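Putative RNase YutE (Bacillus subtilis subsp. subtilis str. 168, PDB 1YLM) is probably an RNase, the likely toxin of a putative type VII toxin-antitoxin system, and is probably neutralised by its cognate antitoxin YutD. Local coordinates at residues A[11-16]-A[50-55]; A[60-65]-A[130-135]; A[17-22]-A[42-47]. All blocks are in the same frame, centred on the assembly; numbering follows the deposited sequence.

Interaction 1: residues A[11-16]-A[50-55]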
# COMPACT_ATOMS: atom_id res chain seq x y z
N LYS A 11 9.05 16.70 -6.99
CA LYS A 11 9.20 15.55 -6.07
C LYS A 11 8.60 14.19 -6.33
O LYS A 11 9.34 13.20 -6.40
CB LYS A 11 9.25 15.97 -4.59
CG LYS A 11 10.37 17.01 -4.34
CD LYS A 11 10.25 17.72 -2.97
CE LYS A 11 10.99 19.09 -2.91
NZ LYS A 11 10.63 19.86 -1.65
N THR A 12 7.29 14.14 -6.49
CA THR A 12 6.71 12.83 -6.75
C THR A 12 6.99 12.29 -8.15
O THR A 12 7.12 11.08 -8.32
CB THR A 12 5.24 12.64 -6.20
OG1 THR A 12 4.29 12.41 -7.24
CG2 THR A 12 4.84 13.70 -5.23
N LEU A 13 7.14 13.18 -9.14
CA LEU A 13 7.56 12.76 -10.48
C LEU A 13 8.97 12.14 -10.49
O LEU A 13 9.20 11.15 -11.17
CB LEU A 13 7.49 13.93 -11.48
CG LEU A 13 6.10 14.46 -11.88
CD1 LEU A 13 6.26 15.54 -12.96
CD2 LEU A 13 5.20 13.37 -12.37
N GLY A 14 9.90 12.74 -9.75
CA GLY A 14 11.25 12.17 -9.63
C GLY A 14 11.25 10.79 -9.00
O GLY A 14 11.93 9.88 -9.46
N PHE A 15 10.48 10.66 -7.91
CA PHE A 15 10.31 9.39 -7.22
C PHE A 15 9.75 8.34 -8.17
O PHE A 15 10.27 7.22 -8.26
CB PHE A 15 9.35 9.60 -6.06
CG PHE A 15 9.17 8.40 -5.17
CD1 PHE A 15 10.07 8.15 -4.12
CD2 PHE A 15 8.06 7.57 -5.33
CE1 PHE A 15 9.87 7.05 -3.27
CE2 PHE A 15 7.86 6.46 -4.49
CZ PHE A 15 8.77 6.21 -3.46
N PHE A 16 8.65 8.70 -8.84
CA PHE A 16 8.04 7.88 -9.89
C PHE A 16 9.06 7.37 -10.91
O PHE A 16 9.12 6.17 -11.21
CB PHE A 16 6.95 8.72 -10.58
CG PHE A 16 6.27 8.03 -11.75
CD1 PHE A 16 5.12 7.25 -11.54
CD2 PHE A 16 6.75 8.20 -13.04
CE1 PHE A 16 4.47 6.62 -12.63
CE2 PHE A 16 6.11 7.58 -14.13
CZ PHE A 16 4.97 6.79 -13.92
N LEU A 50 -1.99 9.04 -9.20
CA LEU A 50 -3.22 9.57 -8.59
C LEU A 50 -2.98 10.85 -7.81
O LEU A 50 -3.77 11.80 -7.90
CB LEU A 50 -3.85 8.52 -7.68
CG LEU A 50 -4.37 7.26 -8.40
CD1 LEU A 50 -4.91 6.26 -7.40
CD2 LEU A 50 -5.41 7.59 -9.49
N ASP A 51 -1.89 10.87 -7.04
CA ASP A 51 -1.54 12.01 -6.20
C ASP A 51 -1.20 13.21 -7.07
O ASP A 51 -1.69 14.33 -6.82
CB ASP A 51 -0.36 11.66 -5.26
CG ASP A 51 -0.80 10.82 -4.04
OD1 ASP A 51 -2.01 10.77 -3.75
OD2 ASP A 51 0.06 10.24 -3.37
N THR A 52 -0.39 12.98 -8.10
CA THR A 52 -0.05 14.03 -9.08
C THR A 52 -1.31 14.55 -9.79
O THR A 52 -1.53 15.77 -9.90
CB THR A 52 1.01 13.56 -10.10
OG1 THR A 52 2.23 13.27 -9.40
CG2 THR A 52 1.29 14.66 -11.14
N GLY A 53 -2.15 13.62 -10.25
CA GLY A 53 -3.43 13.98 -10.88
C GLY A 53 -4.31 14.85 -9.98
O GLY A 53 -4.80 15.90 -10.42
N ASN A 54 -4.50 14.42 -8.73
CA ASN A 54 -5.23 15.24 -7.75
C ASN A 54 -4.62 16.62 -7.57
O ASN A 54 -5.34 17.61 -7.52
CB ASN A 54 -5.33 14.57 -6.36
CG ASN A 54 -6.43 13.53 -6.27
OD1 ASN A 54 -6.27 12.50 -5.60
ND2 ASN A 54 -7.56 13.78 -6.92
N ASP A 55 -3.29 16.68 -7.43
CA ASP A 55 -2.61 17.98 -7.24
C ASP A 55 -2.80 18.89 -8.46
O ASP A 55 -3.02 20.10 -8.33
CB ASP A 55 -1.12 17.77 -6.93
CG ASP A 55 -0.89 17.14 -5.56
OD1 ASP A 55 -1.81 17.22 -4.71
OD2 ASP A 55 0.20 16.56 -5.34
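Thr-12 and Thr-52 face each other across the seam between helices 6-23 and 32-59, and their hydroxyl oxygens make the closest approach of the contact. OG1 of Thr-12 lies 3.1 Å from OG1 of Thr-52, while the two short side chains pass alongside each other, running opposite ways. The hydroxyl of Thr-52 has a firmer engagement within its own helix, where OG1 is hydrogen-bonded to the carbonyl of Cys-48 one turn earlier. Its torsion suits that role, since OG1 sits beside the backbone N and anti to the carbonyl carbon (chi1 -64°). Thr-12 is less relaxed: a chi1 of 117° carries its OG1 well away from a staggered position.

The apolar share is small. Leu-13 reaches round from the flank of its helix, and its CD2 branch ends 4.2 Å from Thr-52 OG1. Leu-13 and Thr-52 both also pack on Ile-129, so helix 119-137 covers this side of the seam. With side chains this short between them, the CA atoms of Thr-12 and Thr-52 are 7.3 Å apart.

Charged groups border the seam without bridging the two segments. Asp-55 forms a salt bridge through OD2 with Lys-8, and OD2 of Asp-51 is hydrogen-bonded to OH of Tyr-103 of the second subunit, a residue that probably belongs to the family's catalytic RX(4)HXY motif. Leu-104 of that subunit packs on Thr-12. Two small side chains facing each other let neighbouring helices approach closely, here in the all-helical bundle of the HepT family, at its dimer interface.

Interaction 2: residues A[60-65]-A[130-135]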
# COMPACT_ATOMS: atom_id res chain seq x y z
N PHE A 60 -5.12 23.61 -10.68
CA PHE A 60 -5.58 24.24 -11.93
C PHE A 60 -7.09 24.36 -12.05
O PHE A 60 -7.58 24.61 -13.13
CB PHE A 60 -5.03 23.51 -13.15
CG PHE A 60 -3.55 23.75 -13.39
CD1 PHE A 60 -2.63 22.75 -13.12
CD2 PHE A 60 -3.10 24.99 -13.87
CE1 PHE A 60 -1.27 22.95 -13.32
CE2 PHE A 60 -1.73 25.22 -14.07
CZ PHE A 60 -0.81 24.20 -13.81
N ILE A 61 -7.81 24.20 -10.93
CA ILE A 61 -9.29 24.32 -10.90
C ILE A 61 -9.93 23.51 -12.01
O ILE A 61 -10.76 24.01 -12.79
CB ILE A 61 -9.80 25.80 -11.03
CG1 ILE A 61 -8.81 26.77 -10.40
CG2 ILE A 61 -11.22 25.94 -10.42
CD1 ILE A 61 -9.19 28.24 -10.56
N MSE A 62 -9.54 22.24 -12.10
CA MSE A 62 -10.16 21.32 -13.04
C MSE A 62 -11.41 20.74 -12.39
O MSE A 62 -11.62 20.89 -11.18
CB MSE A 62 -9.18 20.21 -13.43
CG MSE A 62 -7.89 20.70 -14.10
SE MSE A 62 -6.69 19.36 -14.48
CE MSE A 62 -5.43 20.29 -15.29
N ARG A 63 -12.21 20.04 -13.18
CA ARG A 63 -13.39 19.36 -12.64
C ARG A 63 -12.99 18.48 -11.47
O ARG A 63 -11.95 17.82 -11.50
CB ARG A 63 -14.08 18.53 -13.73
CG ARG A 63 -15.28 17.74 -13.24
CD ARG A 63 -16.08 17.23 -14.42
NE ARG A 63 -17.39 16.77 -13.98
CZ ARG A 63 -18.49 17.52 -13.93
NH1 ARG A 63 -18.45 18.80 -14.29
NH2 ARG A 63 -19.64 16.99 -13.51
N ASP A 64 -13.81 18.48 -10.43
CA ASP A 64 -13.52 17.67 -9.26
C ASP A 64 -13.85 16.19 -9.50
O ASP A 64 -14.94 15.87 -9.97
CB ASP A 64 -14.29 18.22 -8.06
CG ASP A 64 -13.83 17.63 -6.76
OD1 ASP A 64 -12.62 17.65 -6.47
OD2 ASP A 64 -14.70 17.15 -6.01
N PRO A 65 -12.89 15.28 -9.22
CA PRO A 65 -13.13 13.84 -9.38
C PRO A 65 -14.04 13.28 -8.29
O PRO A 65 -13.85 13.60 -7.11
CB PRO A 65 -11.72 13.24 -9.24
CG PRO A 65 -10.98 14.19 -8.40
CD PRO A 65 -11.53 15.56 -8.73
N ARG A 130 5.17 17.75 -16.70
CA ARG A 130 6.14 18.84 -16.73
C ARG A 130 5.88 19.84 -17.83
O ARG A 130 6.02 21.03 -17.59
CB ARG A 130 7.57 18.31 -16.84
CG ARG A 130 8.07 17.64 -15.59
CD ARG A 130 9.45 17.10 -15.87
NE ARG A 130 9.93 16.32 -14.75
CZ ARG A 130 10.25 15.04 -14.81
NH1 ARG A 130 10.22 14.37 -15.96
NH2 ARG A 130 10.66 14.44 -13.70
N SER A 131 5.51 19.37 -19.03
CA SER A 131 5.18 20.28 -20.15
C SER A 131 4.00 21.16 -19.79
O SER A 131 4.01 22.36 -20.06
CB SER A 131 4.83 19.52 -21.45
OG SER A 131 5.88 18.64 -21.83
N TYR A 132 2.99 20.57 -19.18
CA TYR A 132 1.82 21.32 -18.74
C TYR A 132 2.19 22.37 -17.71
O TYR A 132 1.79 23.53 -17.84
CB TYR A 132 0.75 20.37 -18.18
CG TYR A 132 -0.63 20.98 -18.12
CD1 TYR A 132 -1.52 20.85 -19.19
CD2 TYR A 132 -1.03 21.71 -17.00
CE1 TYR A 132 -2.80 21.42 -19.13
CE2 TYR A 132 -2.30 22.27 -16.93
CZ TYR A 132 -3.18 22.13 -17.99
OH TYR A 132 -4.42 22.72 -17.89
N LEU A 133 2.98 21.98 -16.71
CA LEU A 133 3.48 22.91 -15.69
C LEU A 133 4.26 24.07 -16.31
O LEU A 133 4.03 25.24 -15.98
CB LEU A 133 4.35 22.15 -14.67
CG LEU A 133 3.62 21.19 -13.72
CD1 LEU A 133 4.57 20.32 -12.91
CD2 LEU A 133 2.68 21.99 -12.80
N GLU A 134 5.18 23.73 -17.21
CA GLU A 134 6.03 24.73 -17.86
C GLU A 134 5.21 25.68 -18.72
O GLU A 134 5.45 26.90 -18.71
CB GLU A 134 7.10 24.04 -18.70
CG GLU A 134 8.21 23.38 -17.85
CD GLU A 134 8.95 22.28 -18.60
OE1 GLU A 134 8.68 22.06 -19.81
OE2 GLU A 134 9.83 21.62 -17.98
N THR A 135 4.23 25.14 -19.45
CA THR A 135 3.35 25.93 -20.31
C THR A 135 2.46 26.88 -19.52
O THR A 135 2.29 28.04 -19.89
CB THR A 135 2.51 25.03 -21.26
OG1 THR A 135 3.40 24.26 -22.07
CG2 THR A 135 1.61 25.86 -22.17
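Phe-60 receives the edge of Tyr-132 on one of its faces, in a T-shaped stack that carries most of this contact. The ring planes stand at 86° and the centroids are 5.1 Å apart. Tyr-132 CE2 is poised 3.7 Å above the Phe-60 plane, over the centre of the ring, so that all six ring carbons lie at similar distances from it. The tyrosine gets there by swinging CG anti to its own nitrogen (chi1 -161°), which sends the ring out from helix 119-137 toward the loop.

Two smaller contacts flank the stack. Leu-133 brings CD2 to the edge of the phenylalanine, 4.1 Å from Phe-60 CE1. From the direction opposite to the tyrosine comes Met-62, modelled as selenomethionine, whose extended chain places CE 3.7 Å from Tyr-132 OH and 4.0 Å from Tyr-132 CZ.

This is apolar packing of an interhelical connection against the last long helix of an all-helical bundle, away from Arg-96, the probable active-site residue. Phe-60 is the first residue to leave helical geometry after helix 32-59, and Ile-61 then takes a left-handed backbone conformation (phi 49°).

A second shell holds these groups in place. Tyr-2 makes another edge-to-face pair with Phe-60, Tyr-132 packs on Val-80, and Met-62 is bedded among Ile-57, Ile-74 and Leu-75. Leu-133 rests on Met-56 and Ile-9, tying it to helices 32-59 and 6-23. Local to helix 119-137, the carbonyl of Ser-131 accepts both Thr-135 OG1 (2.8 Å to Ser-131 O) and the Thr-135 amide, from opposite faces of its plane.

Interaction 3: residues A[17-22]-A[42-47]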
# COMPACT_ATOMS: atom_id res chain seq x y z
N GLU A 17 9.85 8.28 -11.46
CA GLU A 17 10.83 7.92 -12.47
C GLU A 17 11.87 6.91 -11.93
O GLU A 17 12.25 5.95 -12.61
CB GLU A 17 11.48 9.18 -13.04
CG GLU A 17 10.53 9.90 -14.03
CD GLU A 17 11.10 11.20 -14.59
OE1 GLU A 17 11.75 11.94 -13.83
OE2 GLU A 17 10.86 11.48 -15.79
N HIS A 18 12.30 7.12 -10.69
CA HIS A 18 13.20 6.16 -10.05
C HIS A 18 12.58 4.76 -9.99
O HIS A 18 13.23 3.77 -10.34
CB HIS A 18 13.63 6.64 -8.65
CG HIS A 18 14.68 5.77 -8.02
ND1 HIS A 18 15.96 5.65 -8.53
CD2 HIS A 18 14.63 4.95 -6.95
CE1 HIS A 18 16.65 4.81 -7.78
NE2 HIS A 18 15.86 4.37 -6.81
N GLN A 19 11.31 4.67 -9.57
CA GLN A 19 10.66 3.35 -9.46
C GLN A 19 10.50 2.70 -10.85
O GLN A 19 10.70 1.48 -11.00
CB GLN A 19 9.30 3.41 -8.76
CG GLN A 19 9.18 4.19 -7.42
CD GLN A 19 10.41 4.11 -6.51
OE1 GLN A 19 10.99 5.13 -6.13
NE2 GLN A 19 10.79 2.91 -6.14
N LEU A 20 10.15 3.52 -11.85
CA LEU A 20 10.06 3.02 -13.23
C LEU A 20 11.42 2.50 -13.72
O LEU A 20 11.48 1.42 -14.33
CB LEU A 20 9.52 4.09 -14.18
CG LEU A 20 8.98 3.69 -15.55
CD1 LEU A 20 7.96 2.57 -15.44
CD2 LEU A 20 8.34 4.93 -16.15
N ALA A 21 12.49 3.24 -13.43
CA ALA A 21 13.86 2.81 -13.76
C ALA A 21 14.18 1.45 -13.13
O ALA A 21 14.78 0.59 -13.77
CB ALA A 21 14.87 3.84 -13.33
N LEU A 22 13.73 1.26 -11.89
CA LEU A 22 13.96 0.01 -11.17
C LEU A 22 13.17 -1.11 -11.83
O LEU A 22 13.69 -2.23 -11.98
CB LEU A 22 13.60 0.16 -9.69
CG LEU A 22 14.54 1.05 -8.88
CD1 LEU A 22 14.08 1.18 -7.43
CD2 LEU A 22 15.99 0.51 -8.93
N GLY A 42 4.45 -1.40 -8.34
CA GLY A 42 3.09 -1.20 -8.89
C GLY A 42 2.26 -0.23 -8.07
O GLY A 42 1.68 0.74 -8.61
N HIS A 43 2.25 -0.44 -6.75
CA HIS A 43 1.54 0.41 -5.80
C HIS A 43 2.05 1.85 -5.90
O HIS A 43 1.26 2.79 -6.08
CB HIS A 43 1.69 -0.14 -4.38
CG HIS A 43 0.92 0.62 -3.34
ND1 HIS A 43 1.09 0.40 -1.99
CD2 HIS A 43 -0.03 1.58 -3.45
CE1 HIS A 43 0.27 1.20 -1.31
NE2 HIS A 43 -0.39 1.94 -2.18
N LEU A 44 3.38 2.01 -5.82
CA LEU A 44 3.99 3.35 -5.91
C LEU A 44 3.72 4.08 -7.22
O LEU A 44 3.43 5.28 -7.20
CB LEU A 44 5.49 3.29 -5.60
CG LEU A 44 5.84 2.84 -4.17
CD1 LEU A 44 7.35 2.67 -4.01
CD2 LEU A 44 5.26 3.79 -3.10
N LEU A 45 3.82 3.39 -8.36
CA LEU A 45 3.52 3.99 -9.66
C LEU A 45 2.09 4.55 -9.69
O LEU A 45 1.86 5.71 -10.06
CB LEU A 45 3.72 2.97 -10.80
CG LEU A 45 5.15 2.45 -11.06
CD1 LEU A 45 5.15 1.40 -12.18
CD2 LEU A 45 6.11 3.60 -11.36
N ILE A 46 1.14 3.72 -9.26
CA ILE A 46 -0.28 4.10 -9.20
C ILE A 46 -0.51 5.32 -8.29
O ILE A 46 -1.17 6.29 -8.69
CB ILE A 46 -1.17 2.90 -8.73
CG1 ILE A 46 -1.16 1.79 -9.80
CG2 ILE A 46 -2.61 3.39 -8.46
CD1 ILE A 46 -1.75 0.43 -9.34
N GLU A 47 0.02 5.26 -7.06
CA GLU A 47 -0.16 6.34 -6.08
C GLU A 47 0.43 7.67 -6.57
O GLU A 47 -0.20 8.72 -6.39
CB GLU A 47 0.45 5.99 -4.72
CG GLU A 47 -0.29 4.92 -3.90
CD GLU A 47 -1.82 5.04 -3.96
OE1 GLU A 47 -2.44 5.87 -3.24
OE2 GLU A 47 -2.38 4.28 -4.73
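Gln-19 and Leu-20 make the contact of segment 17-22 with Leu-44 and Leu-45. Ahead of them, Glu-17 forms a salt bridge with Arg-130 of helix 119-137. His-18 takes no part across the seam; its NE2 is hydrogen-bonded to Glu-32 of the second subunit. Gln-19 follows, buried and set against both leucines, and it also packs on Leu-36 of the second subunit. Its CB lies 4.1 Å from Leu-45 CD2. With CG anti to the carbonyl carbon (chi1 -48°), Gln-19 CG comes 4.2 Å from Leu-44 CD1.

The two helices form an antiparallel alpha-alpha hairpin, part of the HepT helical bundle; the axes of the two six-residue segments approach to 9.7 Å, with N-to-C directions at 146°. On the far side of helix 32-59, Glu-47 makes a salt bridge with Arg-96, the active-site residue by similarity, and probably helps to orient it.

At Leu-20 the backbone does as much as the side chain. Leu-45 CD2 nestles 4.1 Å from the Leu-20 nitrogen and 4.5 Å from Leu-20 CB, while Leu-20 also packs on Leu-122 and Gln-123 of helix 119-137. Leu-22 returns to the dimer side, laying CG over a face of the His-18 ring and packing on Glu-32 of the second subunit.

Overall arrangement
Interactions 1 and 3 join the same two helices, 6-23 and 32-59, at successive levels, and both are buried near the middle of the chain and beside the second subunit. They merge where Phe-15 packs on Leu-44 and Phe-16 on Leu-45. Their chemistry differs: threonine hydroxyls meet in interaction 1, aliphatic chains in interaction 3. Interaction 2 is peripheral, its centre about 15 Å from that of the chain, yet three of its four touching residues are buried. It joins a loop to helix 119-137 through aromatic packing, without the other subunit. It still touches both: Leu-13 packs on Arg-130, whose guanidinium forms a salt bridge with Glu-17.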